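Local coordinates for enoyl-CoA hydratase (Mycolicibacterium smegmatis, PDB 7MCM), which probably catalyses the reversible addition of water to trans-2-enoyl-CoA thioesters, giving (3S)-3-hydroxyacyl-CoA, in fatty acid oxidation, at residues 28-32 with 33-37; 41-44 with 45-49; 204-207 with 208-211; 222-225 with 226-229. All coordinates share one frame; numbering follows the deposited sequence. Where two conformers were deposited one is given.

Contact 1: residues 28-32 with 33-37; sequences NAITG and SDFID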
# COMPACT_ATOMS: atom_id res chain seq x y z
N ASN B 28 34.57 -9.68 -11.59
CA ASN B 28 33.86 -8.53 -11.03
C ASN B 28 32.58 -8.95 -10.30
O ASN B 28 31.61 -8.18 -10.25
CB ASN B 28 33.55 -7.48 -12.10
CG ASN B 28 34.80 -6.79 -12.59
OD1 ASN B 28 35.87 -6.92 -11.98
ND2 ASN B 28 34.68 -6.07 -13.71
N ALA B 29 32.58 -10.15 -9.72
CA ALA B 29 31.48 -10.57 -8.87
C ALA B 29 31.33 -9.61 -7.70
O ALA B 29 32.32 -9.10 -7.16
CB ALA B 29 31.72 -12.00 -8.35
N ILE B 30 30.08 -9.37 -7.30
CA ILE B 30 29.78 -8.42 -6.23
C ILE B 30 29.27 -9.13 -4.98
O ILE B 30 28.85 -8.48 -4.02
CB ILE B 30 28.77 -7.35 -6.68
CG1 ILE B 30 27.43 -8.01 -7.09
CG2 ILE B 30 29.35 -6.52 -7.81
CD1 ILE B 30 26.26 -7.04 -7.17
N THR B 31 29.33 -10.45 -4.94
CA THR B 31 28.78 -11.19 -3.82
C THR B 31 29.79 -11.45 -2.71
O THR B 31 29.41 -12.00 -1.67
CB THR B 31 28.20 -12.52 -4.32
OG1 THR B 31 29.21 -13.25 -5.01
CG2 THR B 31 27.03 -12.25 -5.27
N GLY B 32 31.05 -11.05 -2.89
CA GLY B 32 32.04 -11.24 -1.84
C GLY B 32 31.94 -10.17 -0.76
O GLY B 32 31.59 -9.02 -1.03
N SER B 33 32.24 -10.57 0.48
CA SER B 33 32.04 -9.65 1.60
C SER B 33 32.95 -8.42 1.50
O SER B 33 32.57 -7.35 1.99
CB SER B 33 32.28 -10.37 2.92
OG SER B 33 33.63 -10.76 3.00
N ASP B 34 34.14 -8.56 0.91
CA ASP B 34 34.99 -7.38 0.72
C ASP B 34 34.31 -6.35 -0.18
O ASP B 34 34.30 -5.16 0.14
CB ASP B 34 36.34 -7.77 0.13
CG ASP B 34 37.25 -8.38 1.15
OD1 ASP B 34 37.05 -8.11 2.36
OD2 ASP B 34 38.16 -9.13 0.75
N PHE B 35 33.76 -6.79 -1.31
CA PHE B 35 33.09 -5.84 -2.19
C PHE B 35 31.89 -5.20 -1.50
O PHE B 35 31.68 -3.98 -1.59
CB PHE B 35 32.64 -6.50 -3.49
CG PHE B 35 31.90 -5.55 -4.38
CD1 PHE B 35 30.53 -5.38 -4.25
CD2 PHE B 35 32.59 -4.76 -5.30
CE1 PHE B 35 29.86 -4.46 -5.04
CE2 PHE B 35 31.92 -3.85 -6.10
CZ PHE B 35 30.55 -3.70 -5.97
N ILE B 36 31.07 -6.02 -0.83
CA ILE B 36 29.87 -5.50 -0.19
C ILE B 36 30.23 -4.43 0.82
O ILE B 36 29.62 -3.34 0.84
CB ILE B 36 29.06 -6.65 0.44
CG1 ILE B 36 28.61 -7.63 -0.66
CG2 ILE B 36 27.86 -6.11 1.20
CD1 ILE B 36 27.97 -8.93 -0.15
N ASP B 37 31.26 -4.68 1.64
CA ASP B 37 31.73 -3.69 2.61
C ASP B 37 32.16 -2.39 1.92
O ASP B 37 31.86 -1.30 2.41
CB ASP B 37 32.89 -4.26 3.42
CG ASP B 37 32.45 -5.35 4.39
OD1 ASP B 37 31.25 -5.43 4.70
OD2 ASP B 37 33.33 -6.12 4.84
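The methyl CG2 of I30 lies on one face of the F35 ring in a CH-pi contact, 3.8 Å from the ring centroid and displaced toward the rim, over the CE1-CZ edge, where CG2 and CE1 approach to 3.5 Å. The two side chains run side by side in the same direction. F35 keeps CG anti to its backbone N (chi1 178°), which turns the ring back from the first helical turn over the loop that leads into it. I36, the next residue, touches the loop through its longer branch: CG1 passes 3.3 Å from G32 O and 3.5 Å from I30 O, and CD1 reaches T31 O at 3.7 Å. A methylene and a methyl thus lie against three successive backbone carbonyls. G32 is the N-cap residue of helix 33-48, and its carbonyl opens the helical bonding: I36 N donates to G32 O over 3.1 Å with an N-H...O angle of 169°. This helix links strand 16-21 to strand 54-59 in a beta-alpha-beta unit of the crotonase fold. Further out, I30 packs on A120 and L124 of helix 120-127, while F35 rests on I21 of strand 16-21 and on P7. N28, through its amide bonds to V23, A60 and F63 and its carbonyl bond to S65 OG, and I30, through its backbone bonding with G67, tie the loop down; S65 and G67 belong to a region that in related crotonases lies by the oxyanion hole, and probably does so here.

Contact 2: residues 41-44 with 45-49; sequences AAVD and AANAD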
# COMPACT_ATOMS: atom_id res chain seq x y z
N ALA B 41 30.56 1.40 2.19
CA ALA B 41 31.37 2.57 2.54
C ALA B 41 31.28 3.66 1.47
O ALA B 41 31.18 4.84 1.80
CB ALA B 41 32.83 2.15 2.75
N ALA B 42 31.29 3.27 0.19
CA ALA B 42 31.23 4.25 -0.89
C ALA B 42 29.92 5.02 -0.87
O ALA B 42 29.90 6.24 -1.07
CB ALA B 42 31.43 3.56 -2.24
N VAL B 43 28.80 4.32 -0.66
CA VAL B 43 27.51 4.99 -0.56
C VAL B 43 27.51 5.97 0.61
O VAL B 43 27.10 7.12 0.48
CB VAL B 43 26.37 3.97 -0.44
CG1 VAL B 43 25.06 4.67 -0.03
CG2 VAL B 43 26.17 3.27 -1.77
N ASP B 44 27.97 5.51 1.78
CA ASP B 44 27.96 6.39 2.94
C ASP B 44 28.88 7.60 2.74
O ASP B 44 28.57 8.70 3.20
CB ASP B 44 28.35 5.61 4.20
CG ASP B 44 27.26 4.66 4.64
OD1 ASP B 44 26.14 4.77 4.11
OD2 ASP B 44 27.52 3.80 5.52
N ALA B 45 30.01 7.40 2.07
CA ALA B 45 30.93 8.52 1.84
C ALA B 45 30.37 9.50 0.82
O ALA B 45 30.55 10.71 0.94
CB ALA B 45 32.30 8.01 1.39
N ALA B 46 29.69 8.99 -0.21
CA ALA B 46 29.10 9.87 -1.20
C ALA B 46 27.94 10.67 -0.61
O ALA B 46 27.80 11.86 -0.89
CB ALA B 46 28.65 9.05 -2.42
N ASN B 47 27.12 10.03 0.23
CA ASN B 47 26.07 10.77 0.93
C ASN B 47 26.65 11.89 1.79
O ASN B 47 26.07 12.98 1.88
CB ASN B 47 25.25 9.84 1.82
CG ASN B 47 24.31 8.97 1.04
OD1 ASN B 47 24.03 9.24 -0.14
ND2 ASN B 47 23.82 7.91 1.67
N ALA B 48 27.78 11.63 2.45
CA ALA B 48 28.33 12.59 3.39
C ALA B 48 29.02 13.75 2.69
O ALA B 48 29.12 14.84 3.27
CB ALA B 48 29.31 11.88 4.34
N ASP B 49 29.50 13.56 1.47
CA ASP B 49 30.22 14.60 0.75
C ASP B 49 29.23 15.35 -0.12
O ASP B 49 28.95 14.97 -1.26
CB ASP B 49 31.36 14.01 -0.07
CG ASP B 49 32.29 15.08 -0.66
OD1 ASP B 49 31.94 16.28 -0.63
OD2 ASP B 49 33.37 14.71 -1.18
O HOH W 1 24.75 7.11 4.42
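V43 and N47, one helical turn apart, run side by side, the CG1 branch of V43 lying 3.9 Å from ND2 of N47. In the backbone, four consecutive i to i+4 bonds account for the carbonyls of residues 41-44. A45 N donates to A41 O at 2.8 Å and A46 N to A42 O at 2.9 Å; N47 N reaches V43 O almost linearly, with an N-H...O angle of 169°; A48 N to D44 O is longer and more bent, at 3.1 Å and 142°. A water joins the polar side chains of this turn: it donates to D44 OD1 at 2.7 Å and accepts from N47 ND2 at 3.0 Å. Both ends also have firm protein partners. D44 OD1 forms a salt bridge with NE of R104, and the N47 amide is held at both its polar atoms, OD1 receiving E106 N while ND2 donates to R104 O as well as to the water, which would fix the rotation of the amide. This is the last part of helix 33-48, the helical arm of the beta-alpha-beta crossover from strand 16-21 to strand 54-59 in the crotonase fold; A42, V43 and A46 press on W19 of strand 16-21, and V43 also meets A101 of helix 97-104. Where the helix ends, D49 N returns to A45 O at 3.1 Å. Two of the final carbonyls are taken up by a single guanidinium, R217 NH2 binding A46 O and NH1 binding N47 O.

Contact 3: residues 204-207 with 208-211; sequences LAER and IAKN
A lysine folding back onto a backbone carbonyl characterises this local contact, in which K210 grips R207 near the C-terminal end of helix 197-209, at a subunit interface. K210 NZ donates to R207 O over 2.8 Å, in the plane of the carbonyl and on one of its lone pairs, the C=O...N angle being 125°. The return is made by the first and last torsions: CG sits between the backbone N and the carbonyl carbon (chi1 67°), and the bend at chi4 brings the ammonium round, with CG itself 3.5 Å from R207 O. NZ has a second task, since it forms a salt bridge with OD1 of D175 of the second subunit, while R207 NE pairs with OD2 of the same carboxylate and R207 NH1 with E169 of that subunit. The two cations therefore converge on one anion, which probably offsets their like charge. The backbone of this turn is uneven. A209 N makes a regular bond to A205 O, 2.8 Å long, and K210 N reaches E206 O at 3.1 Å from above the carbonyl plane. I208 N makes only weak bonds, to L204 O at 3.5 Å and A205 O at 3.1 Å. The methyl of A209 lies 3.4 Å from A205 O, and CB of I208 is 3.5 Å from that oxygen. On the side away from the salt bridges, A205 and A209 lie on V54 and V16, with A205 also meeting I56 and I110. L204 packs on I110 of strand 109-113, and I208 touches V54 of strand 54-59, V216 of helix 213-226 and T173 of the second subunit.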
# COMPACT_ATOMS: atom_id res chain seq x y z
N LEU B 204 26.43 12.37 -19.79
CA LEU B 204 25.15 12.24 -19.09
C LEU B 204 25.26 12.71 -17.64
O LEU B 204 24.39 13.42 -17.14
CB LEU B 204 24.67 10.79 -19.16
CG LEU B 204 23.33 10.46 -18.49
CD1 LEU B 204 22.20 11.31 -19.06
CD2 LEU B 204 23.00 8.95 -18.62
N ALA B 205 26.33 12.30 -16.94
CA ALA B 205 26.56 12.74 -15.57
C ALA B 205 26.66 14.26 -15.47
O ALA B 205 26.14 14.87 -14.53
CB ALA B 205 27.83 12.09 -15.02
N GLU B 206 27.33 14.90 -16.43
CA GLU B 206 27.49 16.36 -16.41
C GLU B 206 26.17 17.09 -16.66
O GLU B 206 26.01 18.22 -16.20
CB GLU B 206 28.53 16.80 -17.43
CG GLU B 206 29.94 16.87 -16.82
CD GLU B 206 30.02 17.91 -15.70
OE1 GLU B 206 29.28 18.93 -15.75
OE2 GLU B 206 30.80 17.68 -14.75
N ARG B 207 25.24 16.47 -17.39
CA ARG B 207 23.93 17.10 -17.55
C ARG B 207 23.16 17.15 -16.23
O ARG B 207 22.28 18.01 -16.06
CB ARG B 207 23.10 16.35 -18.60
CG ARG B 207 23.53 16.51 -20.06
CD ARG B 207 22.73 15.49 -20.94
NE ARG B 207 21.29 15.67 -20.79
CZ ARG B 207 20.37 14.75 -21.07
NH1 ARG B 207 20.70 13.55 -21.51
NH2 ARG B 207 19.09 15.06 -20.90
N ILE B 208 23.47 16.25 -15.31
CA ILE B 208 22.95 16.29 -13.95
C ILE B 208 23.79 17.19 -13.06
O ILE B 208 23.26 18.06 -12.36
CB ILE B 208 22.88 14.87 -13.36
CG1 ILE B 208 21.93 13.99 -14.18
CG2 ILE B 208 22.51 14.90 -11.88
CD1 ILE B 208 21.98 12.53 -13.75
N ALA B 209 25.11 16.99 -13.08
CA ALA B 209 26.00 17.64 -12.13
C ALA B 209 26.08 19.16 -12.32
O ALA B 209 26.53 19.85 -11.41
CB ALA B 209 27.41 17.03 -12.23
N LYS B 210 25.64 19.68 -13.47
CA LYS B 210 25.63 21.14 -13.67
C LYS B 210 24.63 21.84 -12.76
O LYS B 210 24.76 23.05 -12.54
CB LYS B 210 25.30 21.47 -15.13
CG LYS B 210 23.84 21.11 -15.54
CD LYS B 210 23.45 21.80 -16.85
CE LYS B 210 22.00 21.54 -17.27
NZ LYS B 210 21.77 20.16 -17.76
N ASN B 211 23.63 21.11 -12.23
CA ASN B 211 22.53 21.67 -11.45
C ASN B 211 22.90 21.79 -9.98
O ASN B 211 23.78 21.08 -9.50
CB ASN B 211 21.28 20.80 -11.63
CG ASN B 211 20.83 20.75 -13.06
OD1 ASN B 211 20.54 19.68 -13.63
ND2 ASN B 211 20.78 21.91 -13.68

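Contact 4: residues 222-225 with 226-229; sequences LLLE and SRTA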
# COMPACT_ATOMS: atom_id res chain seq x y z
N LEU B 222 12.63 12.66 -3.94
CA LEU B 222 11.25 12.70 -4.39
C LEU B 222 10.96 11.58 -5.38
O LEU B 222 9.90 10.94 -5.30
CB LEU B 222 10.96 14.05 -5.03
CG LEU B 222 10.17 15.02 -4.18
CD1 LEU B 222 9.77 16.23 -5.02
CD2 LEU B 222 8.97 14.34 -3.56
N LEU B 223 11.86 11.34 -6.34
CA LEU B 223 11.65 10.25 -7.29
C LEU B 223 11.58 8.90 -6.59
O LEU B 223 10.78 8.04 -6.97
CB LEU B 223 12.75 10.24 -8.35
CG LEU B 223 12.62 11.32 -9.42
CD1 LEU B 223 13.95 11.52 -10.10
CD2 LEU B 223 11.55 10.92 -10.40
N LEU B 224 12.44 8.67 -5.58
CA LEU B 224 12.37 7.43 -4.82
C LEU B 224 11.02 7.27 -4.14
O LEU B 224 10.43 6.18 -4.14
CB LEU B 224 13.48 7.37 -3.77
CG LEU B 224 14.88 7.00 -4.24
CD1 LEU B 224 15.83 6.91 -3.05
CD2 LEU B 224 14.84 5.66 -4.95
N GLU B 225 10.50 8.35 -3.55
CA GLU B 225 9.21 8.29 -2.88
C GLU B 225 8.09 7.92 -3.84
O GLU B 225 7.16 7.18 -3.47
CB GLU B 225 8.93 9.63 -2.19
CG GLU B 225 7.54 9.74 -1.59
CD GLU B 225 7.49 9.16 -0.19
OE1 GLU B 225 8.53 8.67 0.29
OE2 GLU B 225 6.39 9.15 0.41
N SER B 226 8.17 8.37 -5.09
CA SER B 226 7.08 8.16 -6.03
C SER B 226 6.95 6.71 -6.49
O SER B 226 5.87 6.31 -6.94
CB SER B 226 7.27 9.11 -7.21
OG SER B 226 7.48 10.45 -6.75
N ARG B 227 8.01 5.91 -6.38
CA ARG B 227 7.92 4.51 -6.83
C ARG B 227 6.86 3.74 -6.05
O ARG B 227 6.25 2.82 -6.60
CB ARG B 227 9.27 3.81 -6.70
CG ARG B 227 10.36 4.49 -7.47
CD ARG B 227 11.51 3.56 -7.82
NE ARG B 227 12.42 3.30 -6.72
CZ ARG B 227 13.65 2.83 -6.87
NH1 ARG B 227 14.17 2.62 -8.07
NH2 ARG B 227 14.38 2.56 -5.79
N THR B 228 6.63 4.09 -4.81
CA THR B 228 5.71 3.30 -4.00
C THR B 228 4.60 4.12 -3.36
O THR B 228 3.47 3.64 -3.26
CB THR B 228 6.49 2.58 -2.89
OG1 THR B 228 7.51 3.45 -2.39
CG2 THR B 228 7.11 1.29 -3.41
N ALA B 229 4.89 5.34 -2.93
CA ALA B 229 3.94 6.08 -2.12
C ALA B 229 2.74 6.54 -2.94
O ALA B 229 2.76 6.59 -4.17
CB ALA B 229 4.63 7.29 -1.48
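The guanidinium of R227 carries the CD2 methyl of L224 over one face, 3.2 Å from NH2 and 3.6 Å from CZ, the two side chains lying side by side and pointing the same way. The same cation makes a cation-pi contact with W164 of the second subunit. The second flat group is the carboxylate of E225, whose OE2 comes within 3.2 Å of the A229 methyl. CG of E225 is anti to the backbone N (chi1 173°), and the bend at chi2 lays the carboxylate beside that methyl. Its oxygens have separate polar partners: R221 forms a salt bridge to OE1, and S233 OG of the third subunit is hydrogen-bonded to OE2. In the preceding turn, L222 O takes a firm bond from S226 N at 3.1 Å. In the conformer given, S226 OG would approach L222 O from the other face of the carbonyl plane, at 2.9 Å, a bond that is less certain because a second conformer was deposited. The helical bonding then slackens. R227 N to L224 O (3.3 Å) and T228 N to E225 O (3.4 Å) are both weak, whereas A229 N closes firmly on E225 O at 3.0 Å, with a C=O...N angle of 173°. Carbonyls here are also claimed by the second subunit, S226 O accepting from R160, L223 O from W164 and A229 O from W156. This is the exit turn of helix 213-226, leading into helix 231-241, in the helical C-terminal region of the crotonase fold, which in this family typically helps to hold the oligomer together; here it meets two other copies within a six-chain assembly.

Contacts 1 and 2 are successive parts of helix 33-48, near its start and its finish, with centres 17 Å apart. Contacts 3 and 4 belong to consecutive helices, 197-209 and 213-226, and their nearest atoms are about 9 Å apart. R217, on helix 213-226, connects that helix to contact 2 by bonding carbonyls there. Both later contacts touch the second subunit, whereas contacts 1 and 2 meet no other chain. Contact 1 is bonded to S65 and G67, which by family resemblance probably lie near the active site; contact 3, on the opposite side of the chain's centre, is 29 Å from it between centres.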